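Local coordinates for oxidoreductase protein (Agrobacterium radiobacter, PDB 5UI9) that binds NAD+ and 2,3-dihydroxy-2-methylpropanoic acid and probably acts as an NAD-dependent oxidoreductase of the GFO/IDH/MocA family, at residues E239-T244 and H289-S294; S157-F162 and S285-N290; P99-L104 and K108-T113; I73-T76 and A82-E85. All coordinates share one frame; numbering follows the deposited sequence.

From the N terminus, contact 4 comes first, closing the loop from strand 70-73 into helix 80-89. Contact 3 follows and does the same between strand 94-97 and helix 104-116. The two helices touch where Met110 CE lies 3.7 Å from Val84 CG2, so the contacts adjoin, side by side in the Rossmann domain. Contact 2 spans far more chain, from 157-162 to 285-290. Contact 1 opens inside that span, at 239-244, and runs four residues past its end; the two share His289 and Asn290 and touch again at Glu239. They bring loops of the large mixed sheet against the start of helix 289-308, about 25 to 28 Å, centre to centre, from contacts 3 and 4.

Contact 1: residues E239-T244 and H289-S294; sequences EPFPET and HNIQES
Pro242 and Ile291 carry this contact, their side chains crossing at a slant. The Ile291 CD1 methyl sits 3.7 Å from Pro242 CB and 3.9 Å from Pro242 CG, so the CB-CG edge of the pyrrolidine ring rests against the end of the isoleucine chain. Ile291 reaches it with CG1 anti to its own carbonyl carbon (chi1 -67°) and the chain extended beyond. Pro242 follows a cis peptide bond, which folds its ring back over Phe241: Pro242 CB lies 3.6 Å above the centre of that aromatic face. A flat hydrophobic ring before a cis-proline suits such a tight reversal. The loop so shaped leads from strand 225-231 to strand 245-250 of the GFO/IDH/MocA C-terminal domain, and it meets the first turn of helix 289-308, where Ile291 also touches both NAD and the bound dihydroxy acid. At the fringe, Asn290 CB approaches Pro242 CG at 4.3 Å, and Phe241 CZ reaches Ile291 CD1 obliquely at 4.4 Å. Glu239 steadies the loop from within, its OE2 accepting from Phe241 N at 2.9 Å on the anti side of the carboxylate. That carboxylate also binds Ser157 OG through OE2 and Gly158 N through OE1.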
loop_
_atom_site.group_PDB
_atom_site.type_symbol
_atom_site.label_atom_id
_atom_site.label_comp_id
_atom_site.label_asym_id
_atom_site.label_seq_id
_atom_site.Cartn_x
_atom_site.Cartn_y
_atom_site.Cartn_z
ATOM N N GLU A 239 19.011 5.427 0.153
ATOM C CA GLU A 239 18.126 6.338 -0.579
ATOM C C GLU A 239 17.718 5.713 -1.920
ATOM O O GLU A 239 18.568 5.528 -2.789
ATOM C CB GLU A 239 18.827 7.693 -0.807
ATOM C CG GLU A 239 18.053 8.715 -1.642
ATOM C CD GLU A 239 16.602 8.860 -1.215
ATOM O OE1 GLU A 239 16.351 9.181 -0.034
ATOM O OE2 GLU A 239 15.708 8.644 -2.064
ATOM N N PRO A 240 16.419 5.391 -2.099
ATOM C CA PRO A 240 16.019 4.738 -3.352
ATOM C C PRO A 240 15.812 5.639 -4.586
ATOM O O PRO A 240 15.544 5.096 -5.656
ATOM C CB PRO A 240 14.687 4.086 -2.974
ATOM C CG PRO A 240 14.119 5.015 -1.986
ATOM C CD PRO A 240 15.283 5.478 -1.162
ATOM N N PHE A 241 15.906 6.971 -4.453
ATOM C CA PHE A 241 15.621 7.891 -5.569
ATOM C C PHE A 241 16.401 7.476 -6.834
ATOM O O PHE A 241 17.606 7.228 -6.727
ATOM C CB PHE A 241 15.969 9.342 -5.180
ATOM C CG PHE A 241 15.740 10.355 -6.281
ATOM C CD1 PHE A 241 16.742 10.641 -7.208
ATOM C CD2 PHE A 241 14.528 11.034 -6.383
ATOM C CE1 PHE A 241 16.536 11.567 -8.223
ATOM C CE2 PHE A 241 14.311 11.957 -7.398
ATOM C CZ PHE A 241 15.320 12.229 -8.317
ATOM N N PRO A 242 15.771 7.391 -8.020
ATOM C CA PRO A 242 14.368 7.711 -8.298
ATOM C C PRO A 242 13.567 6.456 -8.665
ATOM O O PRO A 242 12.811 6.444 -9.655
ATOM C CB PRO A 242 14.501 8.622 -9.519
ATOM C CG PRO A 242 15.622 7.987 -10.283
ATOM C CD PRO A 242 16.531 7.310 -9.277
ATOM N N GLU A 243 13.740 5.398 -7.882
ATOM C CA GLU A 243 13.106 4.123 -8.172
ATOM C C GLU A 243 11.665 4.094 -7.695
ATOM O O GLU A 243 11.373 4.471 -6.554
ATOM C CB GLU A 243 13.857 2.981 -7.491
ATOM C CG GLU A 243 15.277 2.795 -7.972
ATOM C CD GLU A 243 16.073 1.887 -7.057
ATOM O OE1 GLU A 243 17.194 2.259 -6.662
ATOM O OE2 GLU A 243 15.568 0.809 -6.704
ATOM N N THR A 244 10.781 3.613 -8.568
ATOM C CA THR A 244 9.407 3.279 -8.222
ATOM C C THR A 244 9.318 1.762 -8.000
ATOM O O THR A 244 9.649 0.979 -8.900
ATOM C CB THR A 244 8.435 3.702 -9.345
ATOM O OG1 THR A 244 8.545 5.116 -9.584
ATOM C CG2 THR A 244 6.985 3.355 -8.975
ATOM N N HIS A 289 20.449 8.815 -13.407
ATOM C CA HIS A 289 20.703 8.013 -14.605
ATOM C C HIS A 289 19.502 7.239 -15.163
ATOM O O HIS A 289 19.343 7.161 -16.380
ATOM C CB HIS A 289 21.957 7.132 -14.443
ATOM C CG HIS A 289 21.882 6.128 -13.339
ATOM N ND1 HIS A 289 21.819 4.774 -13.581
ATOM C CD2 HIS A 289 21.911 6.266 -11.992
ATOM C CE1 HIS A 289 21.789 4.122 -12.432
ATOM N NE2 HIS A 289 21.835 5.006 -11.452
ATOM N N ASN A 290 18.642 6.717 -14.291
ATOM C CA ASN A 290 17.431 6.024 -14.732
ATOM C C ASN A 290 16.499 6.971 -15.502
ATOM O O ASN A 290 16.010 6.613 -16.571
ATOM C CB ASN A 290 16.694 5.407 -13.533
ATOM C CG ASN A 290 15.504 4.544 -13.933
ATOM O OD1 ASN A 290 15.367 4.117 -15.082
ATOM N ND2 ASN A 290 14.634 4.276 -12.967
ATOM N N ILE A 291 16.269 8.166 -14.948
ATOM C CA ILE A 291 15.437 9.193 -15.589
ATOM C C ILE A 291 16.099 9.658 -16.884
ATOM O O ILE A 291 15.437 9.803 -17.923
ATOM C CB ILE A 291 15.174 10.392 -14.635
ATOM C CG1 ILE A 291 14.288 9.949 -13.456
ATOM C CG2 ILE A 291 14.528 11.567 -15.375
ATOM C CD1 ILE A 291 14.128 10.991 -12.366
ATOM N N GLN A 292 17.407 9.877 -16.818
ATOM C CA GLN A 292 18.166 10.345 -17.968
ATOM C C GLN A 292 18.104 9.402 -19.172
ATOM O O GLN A 292 17.947 9.866 -20.304
ATOM C CB GLN A 292 19.608 10.643 -17.551
ATOM C CG GLN A 292 19.703 11.913 -16.714
ATOM C CD GLN A 292 21.049 12.088 -16.038
ATOM O OE1 GLN A 292 21.616 11.134 -15.495
ATOM N NE2 GLN A 292 21.557 13.310 -16.041
ATOM N N GLU A 293 18.198 8.093 -18.933
ATOM C CA GLU A 293 17.986 7.104 -19.995
ATOM C C GLU A 293 16.591 7.236 -20.602
ATOM O O GLU A 293 16.443 7.170 -21.826
ATOM C CB GLU A 293 18.169 5.666 -19.497
ATOM C CG GLU A 293 18.089 4.630 -20.625
ATOM C CD GLU A 293 18.217 3.190 -20.159
ATOM O OE1 GLU A 293 17.989 2.900 -18.970
ATOM O OE2 GLU A 293 18.557 2.327 -20.990
ATOM N N SER A 294 15.577 7.402 -19.752
ATOM C CA SER A 294 14.196 7.480 -20.226
ATOM C C SER A 294 13.912 8.734 -21.069
ATOM O O SER A 294 13.008 8.728 -21.895
ATOM C CB SER A 294 13.213 7.385 -19.055
ATOM O OG SER A 294 13.157 8.580 -18.303
#

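Contact 2: residues S157-F162 and S285-N290; sequences SGFDVF and SRPWHN
Two irregular backbones pass 9.8 Å apart at the CA atoms of Phe159 and Pro287, with a cis peptide bond before Pro287 and helix 289-308 starting just beyond. Only side chains bridge such a gap, and a phenylalanine is long enough to do so. A chi1 of -177° swings the Phe159 ring away from its own backbone N and sends the ring tip between Pro287 and Trp288. Its CE1 meets Pro287 CG at 3.8 Å, while CE2 on the other side of the tip is 4.1 Å from Trp288 CZ2. The Phe159 ring and the five-membered ring of Trp288 have planes 78° apart and meet obliquely. The segment 157-162 runs on from strand 148-156, the central strand of the C-terminal domain's sheet, and opens with an ST turn: Phe159 N donates to Ser157 OG over 3.0 Å, which helps set the backbone's course there. Asp160, a short acidic residue, suits the N-cap of the short, weakly bonded helix 161-164, its carboxylate bonding to Ser163 OG. Phe241 completes an aromatic group, stacked on Phe159 and edge-to-face with Trp288. Trp288 also lines the dihydroxy acid pocket, and its N is held by Ser285 O at 2.7 Å.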
loop_
_atom_site.group_PDB
_atom_site.type_symbol
_atom_site.label_atom_id
_atom_site.label_comp_id
_atom_site.label_asym_id
_atom_site.label_seq_id
_atom_site.Cartn_x
_atom_site.Cartn_y
_atom_site.Cartn_z
ATOM N N SER A 157 10.880 8.500 -0.794
ATOM C CA SER A 157 12.224 9.050 -0.909
ATOM C C SER A 157 12.465 10.117 0.146
ATOM O O SER A 157 11.517 10.721 0.652
ATOM C CB SER A 157 12.398 9.680 -2.294
ATOM O OG SER A 157 13.687 10.236 -2.441
ATOM N N GLY A 158 13.735 10.311 0.485
ATOM C CA GLY A 158 14.191 11.452 1.280
ATOM C C GLY A 158 15.191 12.313 0.521
ATOM O O GLY A 158 15.946 13.060 1.134
ATOM N N PHE A 159 15.173 12.227 -0.814
ATOM C CA PHE A 159 16.150 12.909 -1.670
ATOM C C PHE A 159 15.864 14.409 -1.701
ATOM O O PHE A 159 14.703 14.824 -1.762
ATOM C CB PHE A 159 16.093 12.335 -3.095
ATOM C CG PHE A 159 17.108 12.923 -4.043
ATOM C CD1 PHE A 159 18.455 12.595 -3.931
ATOM C CD2 PHE A 159 16.712 13.795 -5.057
ATOM C CE1 PHE A 159 19.393 13.131 -4.808
ATOM C CE2 PHE A 159 17.642 14.335 -5.932
ATOM C CZ PHE A 159 18.984 14.001 -5.811
ATOM N N ASP A 160 16.928 15.212 -1.684
ATOM C CA ASP A 160 16.819 16.666 -1.737
ATOM C C ASP A 160 16.591 17.120 -3.196
ATOM O O ASP A 160 17.505 17.631 -3.850
ATOM C CB ASP A 160 18.078 17.300 -1.115
ATOM C CG ASP A 160 18.025 18.829 -1.053
ATOM O OD1 ASP A 160 16.955 19.437 -1.271
ATOM O OD2 ASP A 160 19.085 19.427 -0.787
ATOM N N VAL A 161 15.359 16.932 -3.683
ATOM C CA VAL A 161 14.922 17.474 -4.988
ATOM C C VAL A 161 14.859 18.995 -5.020
ATOM O O VAL A 161 14.857 19.580 -6.096
ATOM C CB VAL A 161 13.507 16.992 -5.425
ATOM C CG1 VAL A 161 13.553 15.594 -5.998
ATOM C CG2 VAL A 161 12.472 17.122 -4.295
ATOM N N PHE A 162 14.783 19.616 -3.845
ATOM C CA PHE A 162 14.623 21.060 -3.721
ATOM C C PHE A 162 15.882 21.842 -4.110
ATOM O O PHE A 162 15.773 23.009 -4.480
ATOM C CB PHE A 162 14.184 21.429 -2.291
ATOM C CG PHE A 162 13.006 20.627 -1.795
ATOM C CD1 PHE A 162 11.738 20.840 -2.314
ATOM C CD2 PHE A 162 13.175 19.633 -0.836
ATOM C CE1 PHE A 162 10.653 20.099 -1.876
ATOM C CE2 PHE A 162 12.093 18.883 -0.397
ATOM C CZ PHE A 162 10.829 19.121 -0.916
ATOM N N SER A 285 24.444 11.073 -14.753
ATOM C CA SER A 285 25.017 11.253 -13.415
ATOM C C SER A 285 24.151 10.536 -12.406
ATOM O O SER A 285 22.935 10.748 -12.374
ATOM C CB SER A 285 25.038 12.729 -13.015
ATOM O OG SER A 285 25.844 13.489 -13.876
ATOM N N ARG A 286 24.774 9.722 -11.560
ATOM C CA ARG A 286 24.076 9.140 -10.415
ATOM C C ARG A 286 23.613 10.293 -9.502
ATOM O O ARG A 286 24.376 11.232 -9.309
ATOM C CB ARG A 286 24.994 8.180 -9.649
ATOM C CG ARG A 286 25.447 6.970 -10.459
ATOM C CD ARG A 286 26.338 6.049 -9.639
ATOM N NE ARG A 286 26.713 4.844 -10.386
ATOM C CZ ARG A 286 25.910 3.802 -10.630
ATOM N NH1 ARG A 286 24.645 3.776 -10.205
ATOM N NH2 ARG A 286 26.375 2.764 -11.318
ATOM N N PRO A 287 22.385 10.275 -8.971
ATOM C CA PRO A 287 21.407 9.196 -9.099
ATOM C C PRO A 287 20.313 9.442 -10.165
ATOM O O PRO A 287 19.273 8.799 -10.115
ATOM C CB PRO A 287 20.776 9.193 -7.708
ATOM C CG PRO A 287 20.704 10.648 -7.373
ATOM C CD PRO A 287 21.920 11.290 -8.007
ATOM N N TRP A 288 20.536 10.353 -11.111
ATOM C CA TRP A 288 19.522 10.681 -12.139
ATOM C C TRP A 288 19.511 9.757 -13.360
ATOM O O TRP A 288 18.673 9.925 -14.255
ATOM C CB TRP A 288 19.719 12.118 -12.621
ATOM C CG TRP A 288 19.399 13.118 -11.587
ATOM C CD1 TRP A 288 20.242 13.625 -10.643
ATOM C CD2 TRP A 288 18.135 13.745 -11.383
ATOM N NE1 TRP A 288 19.577 14.539 -9.864
ATOM C CE2 TRP A 288 18.280 14.629 -10.294
ATOM C CE3 TRP A 288 16.890 13.651 -12.020
ATOM C CZ2 TRP A 288 17.225 15.416 -9.820
ATOM C CZ3 TRP A 288 15.839 14.435 -11.551
ATOM C CH2 TRP A 288 16.015 15.304 -10.458
ATOM N N HIS A 289 20.449 8.815 -13.407
ATOM C CA HIS A 289 20.703 8.013 -14.605
ATOM C C HIS A 289 19.502 7.239 -15.163
ATOM O O HIS A 289 19.343 7.161 -16.380
ATOM C CB HIS A 289 21.957 7.132 -14.443
ATOM C CG HIS A 289 21.882 6.128 -13.339
ATOM N ND1 HIS A 289 21.819 4.774 -13.581
ATOM C CD2 HIS A 289 21.911 6.266 -11.992
ATOM C CE1 HIS A 289 21.789 4.122 -12.432
ATOM N NE2 HIS A 289 21.835 5.006 -11.452
ATOM N N ASN A 290 18.642 6.717 -14.291
ATOM C CA ASN A 290 17.431 6.024 -14.732
ATOM C C ASN A 290 16.499 6.971 -15.502
ATOM O O ASN A 290 16.010 6.613 -16.571
ATOM C CB ASN A 290 16.694 5.407 -13.533
ATOM C CG ASN A 290 15.504 4.544 -13.933
ATOM O OD1 ASN A 290 15.367 4.117 -15.082
ATOM N ND2 ASN A 290 14.634 4.276 -12.967
#

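Contact 3: residues P99-L104 and K108-T113; sequences PFAKSL and KAMVRT
Phe100 and Ala101, in the loop between strand 94-97 and helix 104-116 of the Rossmann fold, pack on Met110 and Val111 of that helix. The loop leaves the strand through Lys98 and Pro99, probably the counterpart of the family's Glu-Lys-Pro motif, and Pro99 touches NAD. Ser103 then caps the helix, its OG accepting from Asp106 N; a small hydroxyl side chain is well suited to that place. In Phe100, chi1 of -173° sets the ring anti to the backbone N and carries it to the helix. Met110 comes from the opposite direction, placing SD 4.8 Å from the centroid of the Phe100 ring, 26° off the normal, in an oblique Met-aromatic contact. Bent at its last torsion, the thioether chain sets its CE methyl 3.4 Å from Phe100 CE1, while SD lies 3.8 Å from Ala101 CB, whose small size permits the approach. Val111 works differently: its CG2 meets the ring at the edge, in plane, 3.7 Å from Phe100 CE2. Helix 316-335 adds side chains beside Phe100, Leu104 and Val111. In the first helical turn Lys108 N donates to Leu104 O at 2.8 Å. Lysine suits this rim because its aliphatic part can cross Leu104, with Lys108 CE 4.0 Å from Leu104 CG, while its amine NZ goes on to bond with Met344 O.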
loop_
_atom_site.group_PDB
_atom_site.type_symbol
_atom_site.label_atom_id
_atom_site.label_comp_id
_atom_site.label_asym_id
_atom_site.label_seq_id
_atom_site.Cartn_x
_atom_site.Cartn_y
_atom_site.Cartn_z
ATOM N N PRO A 99 4.311 19.171 -15.165
ATOM C CA PRO A 99 2.875 18.917 -15.307
ATOM C C PRO A 99 2.336 19.546 -16.600
ATOM O O PRO A 99 2.697 20.680 -16.920
ATOM C CB PRO A 99 2.258 19.638 -14.100
ATOM C CG PRO A 99 3.400 20.122 -13.261
ATOM C CD PRO A 99 4.586 20.211 -14.164
ATOM N N PHE A 100 1.486 18.813 -17.316
ATOM C CA PHE A 100 0.980 19.235 -18.635
ATOM C C PHE A 100 0.436 20.666 -18.586
ATOM O O PHE A 100 0.911 21.548 -19.310
ATOM C CB PHE A 100 -0.085 18.224 -19.105
ATOM C CG PHE A 100 -0.592 18.413 -20.514
ATOM C CD1 PHE A 100 0.093 19.160 -21.479
ATOM C CD2 PHE A 100 -1.757 17.757 -20.894
ATOM C CE1 PHE A 100 -0.412 19.287 -22.766
ATOM C CE2 PHE A 100 -2.259 17.871 -22.181
ATOM C CZ PHE A 100 -1.588 18.638 -23.118
ATOM N N ALA A 101 -0.518 20.882 -17.683
ATOM C CA ALA A 101 -1.183 22.165 -17.501
ATOM C C ALA A 101 -1.418 22.440 -16.021
ATOM O O ALA A 101 -1.132 21.589 -15.173
ATOM C CB ALA A 101 -2.509 22.154 -18.239
ATOM N N LYS A 102 -1.940 23.632 -15.730
ATOM C CA LYS A 102 -2.347 24.009 -14.375
ATOM C C LYS A 102 -3.653 23.335 -13.946
ATOM O O LYS A 102 -3.885 23.146 -12.756
ATOM C CB LYS A 102 -2.505 25.529 -14.261
ATOM C CG LYS A 102 -1.194 26.291 -14.320
ATOM C CD LYS A 102 -1.406 27.800 -14.275
ATOM C CE LYS A 102 -0.263 28.500 -13.552
ATOM N NZ LYS A 102 -0.200 29.956 -13.867
ATOM N N SER A 103 -4.508 22.999 -14.913
ATOM C CA SER A 103 -5.779 22.326 -14.635
ATOM C C SER A 103 -6.166 21.408 -15.793
ATOM O O SER A 103 -5.614 21.514 -16.896
ATOM C CB SER A 103 -6.886 23.359 -14.393
ATOM O OG SER A 103 -7.177 24.091 -15.575
ATOM N N LEU A 104 -7.116 20.515 -15.532
ATOM C CA LEU A 104 -7.622 19.601 -16.553
ATOM C C LEU A 104 -8.277 20.374 -17.702
ATOM O O LEU A 104 -8.131 20.007 -18.873
ATOM C CB LEU A 104 -8.615 18.609 -15.937
ATOM C CG LEU A 104 -9.139 17.497 -16.852
ATOM C CD1 LEU A 104 -8.004 16.660 -17.424
ATOM C CD2 LEU A 104 -10.138 16.618 -16.112
ATOM N N LYS A 108 -7.268 20.101 -21.556
ATOM C CA LYS A 108 -8.245 19.797 -22.614
ATOM C C LYS A 108 -8.218 20.809 -23.762
ATOM O O LYS A 108 -8.285 20.411 -24.925
ATOM C CB LYS A 108 -9.672 19.738 -22.060
ATOM C CG LYS A 108 -10.021 18.476 -21.294
ATOM C CD LYS A 108 -11.471 18.554 -20.841
ATOM C CE LYS A 108 -11.833 17.456 -19.859
ATOM N NZ LYS A 108 -13.121 17.764 -19.175
ATOM N N ALA A 109 -8.140 22.103 -23.437
ATOM C CA ALA A 109 -8.077 23.155 -24.467
ATOM C C ALA A 109 -6.803 23.039 -25.298
ATOM O O ALA A 109 -6.840 23.206 -26.526
ATOM C CB ALA A 109 -8.183 24.541 -23.846
ATOM N N MET A 110 -5.687 22.734 -24.634
ATOM C CA MET A 110 -4.406 22.518 -25.322
ATOM C C MET A 110 -4.473 21.336 -26.294
ATOM O O MET A 110 -3.978 21.418 -27.425
ATOM C CB MET A 110 -3.267 22.309 -24.306
ATOM C CG MET A 110 -2.895 23.562 -23.527
ATOM S SD MET A 110 -2.189 23.217 -21.903
ATOM C CE MET A 110 -0.542 22.707 -22.374
ATOM N N VAL A 111 -5.098 20.249 -25.846
ATOM C CA VAL A 111 -5.306 19.069 -26.683
ATOM C C VAL A 111 -6.219 19.411 -27.866
ATOM O O VAL A 111 -5.926 19.024 -29.000
ATOM C CB VAL A 111 -5.867 17.878 -25.863
ATOM C CG1 VAL A 111 -6.303 16.722 -26.759
ATOM C CG2 VAL A 111 -4.816 17.388 -24.879
ATOM N N ARG A 112 -7.297 20.153 -27.600
ATOM C CA ARG A 112 -8.274 20.524 -28.637
ATOM C C ARG A 112 -7.649 21.410 -29.726
ATOM O O ARG A 112 -7.867 21.173 -30.928
ATOM C CB ARG A 112 -9.495 21.217 -28.016
ATOM C CG ARG A 112 -10.692 21.348 -28.949
ATOM N N THR A 113 -6.861 22.402 -29.306
ATOM C CA THR A 113 -6.195 23.319 -30.239
ATOM C C THR A 113 -5.209 22.594 -31.153
ATOM O O THR A 113 -5.128 22.893 -32.339
ATOM C CB THR A 113 -5.433 24.440 -29.504
ATOM O OG1 THR A 113 -6.254 24.976 -28.461
ATOM C CG2 THR A 113 -5.055 25.569 -30.472
#

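Contact 4: residues I73-T76 and A82-E85; sequences IATT and ALVE. With NAD (nicotinamide-adenine-dinucleotide), chain C.
Both branches of Ile73 are pressed against Leu83 in the tight half of this contact: Ile73 CD1 rests 3.8 Å from Leu83 CB, and Ile73 CG2 lies 3.8 Å from Leu83 CD1. The longer branch also brings CD1 within 4.0 Å of Val84 CG2. Branched aliphatic residues suit this buried seam, where the end of strand 70-73 faces helix 80-89; Ile11 of strand 6-11 touches Leu83 as well. Packing is sparser toward the loop, where Thr75 and Leu83 meet with their ends, Thr75 OG1 3.8 Å from Leu83 CD1. The hydroxyl finds its polar partner in Ser79 OG. With OG1 turned to the protein, the other branch of Thr75 serves the cofactor: its CG2 methyl lies over a face of the adenine, 3.5 Å from NAD C4A. Thr76 offers a methyl too, its CG2 standing 3.7 Å from the bridging O3 of the NAD diphosphate, and Ala74 O passes 3.4 Å from NAD C5D. On the helix's outer side, Ala82 and Glu85 are partly exposed, and Glu85 pairs with Arg81 in a salt bridge. A hydrophobic strand end against the next helix, with the intervening loop laid along the dinucleotide, is the classic beta-alpha unit of the Rossmann fold.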
loop_
_atom_site.group_PDB
_atom_site.type_symbol
_atom_site.label_atom_id
_atom_site.label_comp_id
_atom_site.label_asym_id
_atom_site.label_seq_id
_atom_site.Cartn_x
_atom_site.Cartn_y
_atom_site.Cartn_z
ATOM N N ILE A 73 9.092 21.965 -25.291
ATOM C CA ILE A 73 8.788 22.922 -24.231
ATOM C C ILE A 73 9.206 22.321 -22.886
ATOM O O ILE A 73 8.549 21.404 -22.374
ATOM C CB ILE A 73 7.290 23.297 -24.250
ATOM C CG1 ILE A 73 6.927 23.954 -25.596
ATOM C CG2 ILE A 73 6.948 24.233 -23.099
ATOM C CD1 ILE A 73 5.472 23.809 -25.988
ATOM N N ALA A 74 10.313 22.834 -22.342
ATOM C CA ALA A 74 10.846 22.406 -21.043
ATOM C C ALA A 74 10.775 23.499 -19.970
ATOM O O ALA A 74 11.564 23.494 -19.011
ATOM C CB ALA A 74 12.276 21.927 -21.213
ATOM N N THR A 75 9.830 24.425 -20.113
ATOM C CA THR A 75 9.607 25.449 -19.096
ATOM C C THR A 75 8.792 24.861 -17.947
ATOM O O THR A 75 8.281 23.748 -18.043
ATOM C CB THR A 75 8.833 26.668 -19.644
ATOM O OG1 THR A 75 7.519 26.271 -20.049
ATOM C CG2 THR A 75 9.561 27.299 -20.820
ATOM N N THR A 76 8.655 25.632 -16.872
ATOM C CA THR A 76 7.719 25.292 -15.798
ATOM C C THR A 76 6.278 25.475 -16.298
ATOM O O THR A 76 6.048 26.065 -17.356
ATOM C CB THR A 76 7.983 26.122 -14.527
ATOM O OG1 THR A 76 7.975 27.521 -14.841
ATOM C CG2 THR A 76 9.333 25.744 -13.926
ATOM N N ALA A 82 0.247 28.631 -23.145
ATOM C CA ALA A 82 0.568 29.640 -24.151
ATOM C C ALA A 82 1.529 29.097 -25.210
ATOM O O ALA A 82 1.326 29.329 -26.399
ATOM C CB ALA A 82 1.145 30.897 -23.497
ATOM N N LEU A 83 2.554 28.360 -24.781
ATOM C CA LEU A 83 3.561 27.845 -25.718
ATOM C C LEU A 83 3.007 26.759 -26.640
ATOM O O LEU A 83 3.366 26.714 -27.821
ATOM C CB LEU A 83 4.816 27.377 -24.977
ATOM C CG LEU A 83 5.600 28.529 -24.332
ATOM C CD1 LEU A 83 6.643 27.981 -23.367
ATOM C CD2 LEU A 83 6.243 29.442 -25.375
ATOM N N VAL A 84 2.120 25.912 -26.118
ATOM C CA VAL A 84 1.420 24.918 -26.940
ATOM C C VAL A 84 0.483 25.607 -27.939
ATOM O O VAL A 84 0.403 25.188 -29.098
ATOM C CB VAL A 84 0.650 23.889 -26.077
ATOM C CG1 VAL A 84 -0.271 23.017 -26.923
ATOM C CG2 VAL A 84 1.636 23.009 -25.323
ATOM N N GLU A 85 -0.217 26.648 -27.491
ATOM C CA GLU A 85 -1.077 27.446 -28.375
ATOM C C GLU A 85 -0.297 28.131 -29.512
ATOM O O GLU A 85 -0.774 28.159 -30.653
ATOM C CB GLU A 85 -1.895 28.473 -27.563
ATOM C CG GLU A 85 -3.037 27.827 -26.778
ATOM C CD GLU A 85 -3.650 28.709 -25.692
ATOM O OE1 GLU A 85 -3.130 29.809 -25.387
ATOM O OE2 GLU A 85 -4.686 28.290 -25.132
HETATM P PA NAD C . 13.706 25.561 -14.202
HETATM O O1A NAD C . 13.055 26.734 -13.502
HETATM O O2A NAD C . 15.078 25.102 -13.790
HETATM O O5B NAD C . 13.740 25.870 -15.771
HETATM C C5B NAD C . 12.706 26.575 -16.445
HETATM C C4B NAD C . 13.376 27.509 -17.441
HETATM O O4B NAD C . 12.390 28.009 -18.338
HETATM C C3B NAD C . 14.022 28.714 -16.773
HETATM O O3B NAD C . 15.373 28.847 -17.237
HETATM C C2B NAD C . 13.157 29.902 -17.170
HETATM O O2B NAD C . 13.935 31.084 -17.363
HETATM C C1B NAD C . 12.526 29.423 -18.467
HETATM N N9A NAD C . 11.189 29.956 -18.819
HETATM C C8A NAD C . 10.084 29.998 -18.049
HETATM N N7A NAD C . 9.045 30.524 -18.750
HETATM C C5A NAD C . 9.480 30.807 -19.992
HETATM C C6A NAD C . 8.913 31.378 -21.243
HETATM N N6A NAD C . 7.622 31.770 -21.317
HETATM N N1A NAD C . 9.732 31.491 -22.316
HETATM C C2A NAD C . 11.027 31.116 -22.281
HETATM N N3A NAD C . 11.601 30.593 -21.181
HETATM C C4A NAD C . 10.895 30.417 -20.033
HETATM O O3 NAD C . 12.687 24.320 -14.143
HETATM P PN NAD C . 13.145 22.775 -14.252
HETATM O O1N NAD C . 13.562 22.263 -12.896
HETATM O O2N NAD C . 14.086 22.613 -15.419
HETATM O O5D NAD C . 11.723 22.124 -14.582
HETATM C C5D NAD C . 11.043 22.476 -15.780
HETATM C C4D NAD C . 9.923 21.478 -15.998
HETATM O O4D NAD C . 10.496 20.172 -16.123
HETATM C C3D NAD C . 8.947 21.445 -14.831
HETATM O O3D NAD C . 7.602 21.498 -15.319
HETATM C C2D NAD C . 9.235 20.130 -14.126
HETATM O O2D NAD C . 8.067 19.517 -13.580
HETATM C C1D NAD C . 9.828 19.271 -15.241
HETATM N N1N NAD C . 10.745 18.199 -14.810
HETATM C C2N NAD C . 10.564 16.987 -15.364
HETATM C C3N NAD C . 11.363 15.900 -15.044
HETATM C C7N NAD C . 11.086 14.582 -15.713
HETATM O O7N NAD C . 10.681 14.576 -16.873
HETATM N N7N NAD C . 11.280 13.439 -15.051
HETATM C C4N NAD C . 12.386 16.081 -14.112
HETATM C C5N NAD C . 12.573 17.343 -13.544
HETATM C C6N NAD C . 11.740 18.398 -13.916
#